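Local coordinates for protein alpha-1,2-mannosidase (Bacteroides thetaiotaomicron, PDB 2WW2) that hydrolyses alpha-mannosides with inversion of anomeric configuration, as a calcium-dependent glycoside hydrolase of family 92, at residues A244-F247 with N248-V251; R264-W267 with N268-G272. All blocks are in the same frame, centred on the assembly; numbering follows the deposited sequence.

Interaction 1 (A244-F247 with N248-V251); sequences AINF and NREV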
loop_
_atom_site.group_PDB
_atom_site.type_symbol
_atom_site.label_atom_id
_atom_site.label_comp_id
_atom_site.label_asym_id
_atom_site.label_seq_id
_atom_site.Cartn_x
_atom_site.Cartn_y
_atom_site.Cartn_z
ATOM N N ALA A 244 45.569 -31.240 16.189
ATOM C CA ALA A 244 46.313 -31.292 17.452
ATOM C C ALA A 244 47.332 -30.158 17.524
ATOM O O ALA A 244 47.558 -29.579 18.582
ATOM C CB ALA A 244 46.983 -32.653 17.631
ATOM N N ILE A 245 47.949 -29.832 16.394
ATOM C CA ILE A 245 48.841 -28.668 16.335
ATOM C C ILE A 245 48.078 -27.375 16.683
ATOM O O ILE A 245 48.547 -26.557 17.498
ATOM C CB ILE A 245 49.481 -28.548 14.925
ATOM C CG1 ILE A 245 50.465 -29.701 14.700
ATOM C CG2 ILE A 245 50.177 -27.198 14.746
ATOM C CD1 ILE A 245 50.866 -29.910 13.235
ATOM N N ASN A 246 46.911 -27.193 16.064
ATOM C CA ASN A 246 46.051 -26.042 16.352
ATOM C C ASN A 246 45.696 -25.992 17.831
ATOM O O ASN A 246 45.777 -24.938 18.447
ATOM C CB ASN A 246 44.754 -26.079 15.527
ATOM C CG ASN A 246 45.012 -25.942 14.033
ATOM O OD1 ASN A 246 46.108 -25.565 13.628
ATOM N ND2 ASN A 246 44.000 -26.231 13.215
ATOM N N PHE A 247 45.304 -27.141 18.384
ATOM C CA PHE A 247 44.964 -27.250 19.813
ATOM C C PHE A 247 46.145 -26.818 20.682
ATOM O O PHE A 247 46.001 -26.016 21.617
ATOM C CB PHE A 247 44.584 -28.700 20.145
ATOM C CG PHE A 247 44.246 -28.945 21.609
ATOM C CD1 PHE A 247 42.912 -28.985 22.042
ATOM C CD2 PHE A 247 45.254 -29.174 22.537
ATOM C CE1 PHE A 247 42.595 -29.229 23.378
ATOM C CE2 PHE A 247 44.947 -29.410 23.876
ATOM C CZ PHE A 247 43.613 -29.446 24.295
ATOM N N ASN A 248 47.319 -27.353 20.370
ATOM C CA ASN A 248 48.501 -27.088 21.199
ATOM C C ASN A 248 48.975 -25.652 21.104
ATOM O O ASN A 248 49.436 -25.063 22.095
ATOM C CB ASN A 248 49.614 -28.080 20.871
ATOM C CG ASN A 248 49.345 -29.441 21.465
ATOM O OD1 ASN A 248 48.931 -29.549 22.624
ATOM N ND2 ASN A 248 49.583 -30.495 20.685
ATOM N N ARG A 249 48.826 -25.060 19.926
ATOM C CA ARG A 249 49.235 -23.684 19.772
ATOM C C ARG A 249 48.251 -22.717 20.417
ATOM O O ARG A 249 48.667 -21.710 20.993
ATOM C CB ARG A 249 49.408 -23.322 18.300
ATOM C CG ARG A 249 50.128 -21.992 18.126
ATOM C CD ARG A 249 50.373 -21.657 16.673
ATOM N NE ARG A 249 51.278 -22.586 15.992
ATOM C CZ ARG A 249 50.918 -23.401 15.001
ATOM N NH1 ARG A 249 49.644 -23.458 14.601
ATOM N NH2 ARG A 249 51.825 -24.175 14.418
ATOM N N GLU A 250 46.952 -23.007 20.318
ATOM C CA GLU A 250 45.949 -21.983 20.621
ATOM C C GLU A 250 45.237 -22.142 21.961
ATOM O O GLU A 250 44.844 -21.136 22.564
ATOM C CB GLU A 250 44.908 -21.870 19.490
ATOM C CG GLU A 250 45.503 -21.487 18.117
ATOM C CD GLU A 250 44.453 -21.317 17.015
ATOM O OE1 GLU A 250 43.273 -21.047 17.342
ATOM O OE2 GLU A 250 44.820 -21.457 15.811
ATOM N N VAL A 251 45.010 -23.372 22.414
ATOM C CA VAL A 251 44.158 -23.532 23.613
ATOM C C VAL A 251 44.726 -24.432 24.718
ATOM O O VAL A 251 44.205 -24.441 25.842
ATOM C CB VAL A 251 42.717 -24.030 23.252
ATOM C CG1 VAL A 251 41.927 -22.936 22.487
ATOM C CG2 VAL A 251 42.779 -25.337 22.444
#

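Interaction 2 (R264-W267 with N268-G272); sequences REQW and NNYLG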
loop_
_atom_site.group_PDB
_atom_site.type_symbol
_atom_site.label_atom_id
_atom_site.label_comp_id
_atom_site.label_asym_id
_atom_site.label_seq_id
_atom_site.Cartn_x
_atom_site.Cartn_y
_atom_site.Cartn_z
ATOM N N ARG A 264 39.347 -10.530 23.677
ATOM C CA ARG A 264 38.952 -9.177 23.973
ATOM C C ARG A 264 40.027 -8.208 23.458
ATOM O O ARG A 264 39.725 -7.165 22.845
ATOM C CB ARG A 264 38.838 -9.039 25.486
ATOM C CG ARG A 264 38.263 -7.757 25.905
ATOM C CD ARG A 264 38.628 -7.463 27.322
ATOM N NE ARG A 264 37.689 -8.049 28.254
ATOM C CZ ARG A 264 36.498 -7.532 28.527
ATOM N NH1 ARG A 264 36.089 -6.441 27.891
ATOM N NH2 ARG A 264 35.713 -8.127 29.428
ATOM N N GLU A 265 41.289 -8.551 23.716
ATOM C CA GLU A 265 42.395 -7.733 23.218
ATOM C C GLU A 265 42.423 -7.686 21.691
ATOM O O GLU A 265 42.610 -6.626 21.103
ATOM C CB GLU A 265 43.737 -8.224 23.765
ATOM C CG GLU A 265 44.916 -7.417 23.248
ATOM C CD GLU A 265 46.199 -7.775 23.951
ATOM O OE1 GLU A 265 46.629 -8.940 23.843
ATOM O OE2 GLU A 265 46.779 -6.893 24.614
ATOM N N GLN A 266 42.209 -8.826 21.036
ATOM C CA GLN A 266 42.153 -8.822 19.571
ATOM C C GLN A 266 41.036 -7.914 19.044
ATOM O O GLN A 266 41.244 -7.101 18.131
ATOM C CB GLN A 266 41.975 -10.250 19.045
ATOM C CG GLN A 266 43.222 -11.103 19.272
ATOM C CD GLN A 266 44.446 -10.494 18.583
ATOM O OE1 GLN A 266 44.436 -10.280 17.367
ATOM N NE2 GLN A 266 45.485 -10.196 19.353
ATOM N N TRP A 267 39.834 -8.052 19.598
ATOM C CA TRP A 267 38.739 -7.206 19.128
ATOM C C TRP A 267 39.043 -5.724 19.377
ATOM O O TRP A 267 38.817 -4.881 18.505
ATOM C CB TRP A 267 37.411 -7.609 19.760
ATOM C CG TRP A 267 36.842 -8.815 19.071
ATOM C CD1 TRP A 267 36.815 -10.102 19.546
ATOM C CD2 TRP A 267 36.258 -8.850 17.767
ATOM N NE1 TRP A 267 36.237 -10.933 18.609
ATOM C CE2 TRP A 267 35.889 -10.187 17.510
ATOM C CE3 TRP A 267 36.021 -7.874 16.778
ATOM C CZ2 TRP A 267 35.306 -10.584 16.307
ATOM C CZ3 TRP A 267 35.409 -8.263 15.595
ATOM C CH2 TRP A 267 35.066 -9.610 15.368
ATOM N N ASN A 268 39.574 -5.399 20.548
ATOM C CA ASN A 268 39.886 -4.002 20.803
ATOM C C ASN A 268 40.924 -3.466 19.807
ATOM O O ASN A 268 40.838 -2.321 19.362
ATOM C CB ASN A 268 40.350 -3.801 22.248
ATOM C CG ASN A 268 39.180 -3.742 23.217
ATOM O OD1 ASN A 268 38.099 -3.296 22.852
ATOM N ND2 ASN A 268 39.395 -4.172 24.451
ATOM N N ASN A 269 41.917 -4.292 19.481
ATOM C CA ASN A 269 42.937 -3.907 18.501
ATOM C C ASN A 269 42.337 -3.608 17.120
ATOM O O ASN A 269 42.620 -2.570 16.516
ATOM C CB ASN A 269 44.013 -5.000 18.375
ATOM C CG ASN A 269 44.965 -5.047 19.592
ATOM O OD1 ASN A 269 44.950 -4.156 20.455
ATOM N ND2 ASN A 269 45.810 -6.076 19.643
ATOM N N TYR A 270 41.537 -4.534 16.607
ATOM C CA TYR A 270 40.969 -4.375 15.265
ATOM C C TYR A 270 39.843 -3.334 15.225
ATOM O O TYR A 270 39.810 -2.496 14.315
ATOM C CB TYR A 270 40.519 -5.727 14.682
ATOM C CG TYR A 270 41.704 -6.581 14.240
ATOM C CD1 TYR A 270 42.344 -6.336 13.032
ATOM C CD2 TYR A 270 42.194 -7.603 15.047
ATOM C CE1 TYR A 270 43.445 -7.096 12.632
ATOM C CE2 TYR A 270 43.295 -8.357 14.664
ATOM C CZ TYR A 270 43.904 -8.099 13.460
ATOM O OH TYR A 270 44.973 -8.860 13.087
ATOM N N LEU A 271 38.943 -3.352 16.210
ATOM C CA LEU A 271 37.891 -2.321 16.250
ATOM C C LEU A 271 38.526 -0.947 16.401
ATOM O O LEU A 271 38.034 0.039 15.846
ATOM C CB LEU A 271 36.874 -2.550 17.387
ATOM C CG LEU A 271 36.084 -3.872 17.304
ATOM C CD1 LEU A 271 35.320 -4.132 18.603
ATOM C CD2 LEU A 271 35.150 -3.888 16.083
ATOM N N GLY A 272 39.606 -0.880 17.174
ATOM C CA GLY A 272 40.223 0.407 17.515
ATOM C C GLY A 272 40.943 1.085 16.366
ATOM O O GLY A 272 41.411 2.221 16.508
HETATM O O HOH W 1 45.714 -7.870 17.418
#

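Interaction 1 (A244-F247 with N248-V251)
Four i+4 backbone hydrogen bonds of 2.9 Å, Asn248 N to Ala244 O, Arg249 N to Ile245 O, Glu250 N to Asn246 O and Val251 N to Phe247 O, wind the last turns of helix 240-250; Val251 leaves helical backbone angles. Phe247 O also takes a weak second bond from Glu250 N. On the buried side Phe247 and Val251 cross at about a right angle. The Phe247 ring, with CG anti to the backbone N (chi1 178°), offers a face to Val251; Val251 CG2 lies over that face, offset toward the rim, in a CH-pi contact 4.1 Å from the centroid of the Phe247 ring and 3.7 Å from Phe247 CD1. Asn248 reaches the same ring differently: its OD1 lies in the ring plane at the edge, 3.7 Å from Phe247 CD2, with the amide almost perpendicular to the ring. The ring packs further on Met185 and Glu187 of strand 182-188 and on Arg232 and Ala234 of strand 229-236.

Another side of the helix carries Ile245 and Arg249, which run side by side in the same direction. The Arg249 chain bends at chi3 (-65°), bringing its guanidinium back along Ile245, where CG2 comes 3.5 Å from Arg249 NH2. The polar end is held by the carbonyl of Phe304, with a weaker bond to that of Asp305. Asn246 ND2 bonds to Glu303 and to Ser235 O, and its OD1 to Gln242 one turn back; Glu250 OE1 hydrogen-bonds to Thr127 OG1 and OE2 forms a salt bridge with Arg129. These side chains touch one another by apolar and van der Waals contact, without hydrogen bond or salt bridge; the ends of Arg249 and Glu250, and Asn246 ND2, reach two sets of neighbours, strand 299-304 with Asp305, and the Thr127-Arg129 loop with Ser235.

Interaction 2 (R264-W267 with N268-G272)
The C-terminal turns of helix 256-271, the second of two consecutive helices before strand 274-277, bring Trp267 and Leu271 together on their buried side. Leu271 meets the indole at its edge, near the ring plane, with CG 4.0 Å from Trp267 CE3 and CD2 little farther from the same atom. Leu271 CG also lies 3.2 Å from Trp267 O, the carbonyl that accepts Leu271 N at 2.8 Å, nearly along the C=O axis. Helix 281-294 covers this side: Leu271 packs on Tyr288 and Leu291, and the indole meets Tyr292, while Trp267 NE1 bonds to Ala33 O. With Leu271 cut back to an alanine, a gap is likely to open beside the indole edge, and Tyr288 and Leu291 would probably lose a packing partner.

The i+4 hydrogen bonding of an alpha-helix runs through all four residues from Asn268 to Leu271, and Gly272 N adds one more to Asn268 O. On a more polar side, Gln266 and Tyr270 lie alongside each other, pointing the same way. A bend at chi2 (-59°) folds the Gln266 chain so that OE1 reaches the edge of the Tyr270 ring in its plane, 3.5 Å from CE2. Gln266 OE1 also accepts a hydrogen bond from a water at 2.7 Å, and that water accepts one from Asn269 ND2 at 2.9 Å, bridging two amides whose planes are 82° apart. Farther round, Arg264 and Asn268 lie side by side, Arg264 CG 4.0 Å from Asn268 ND2; near the chain's N terminus, Asp9 forms a salt bridge with Arg264 NH1 and Val8 N bonds to Asn268 OD1.

In the fold
After the beta-rich N-terminal region, strand 229-236 leads into helix 240-250, where interaction 1 lies, and a short connection then leads to helix 256-271, which holds interaction 2. The two are in series: neither nests in nor crosses the other, and each spans consecutive residues of one helix, so no loop is closed. The centres of interaction 1 and interaction 2 are about 22 Å apart, and the nearest atoms of interaction 1 and interaction 2 about 10 Å, without touching. Interaction 1 sits against strands 182-188 and 229-236 and the residues around strand 299-304. Residues 264-272 instead join the chain's N-terminal residues to helix 281-294, leading on to strand 274-277 at the edge of a mixed sheet.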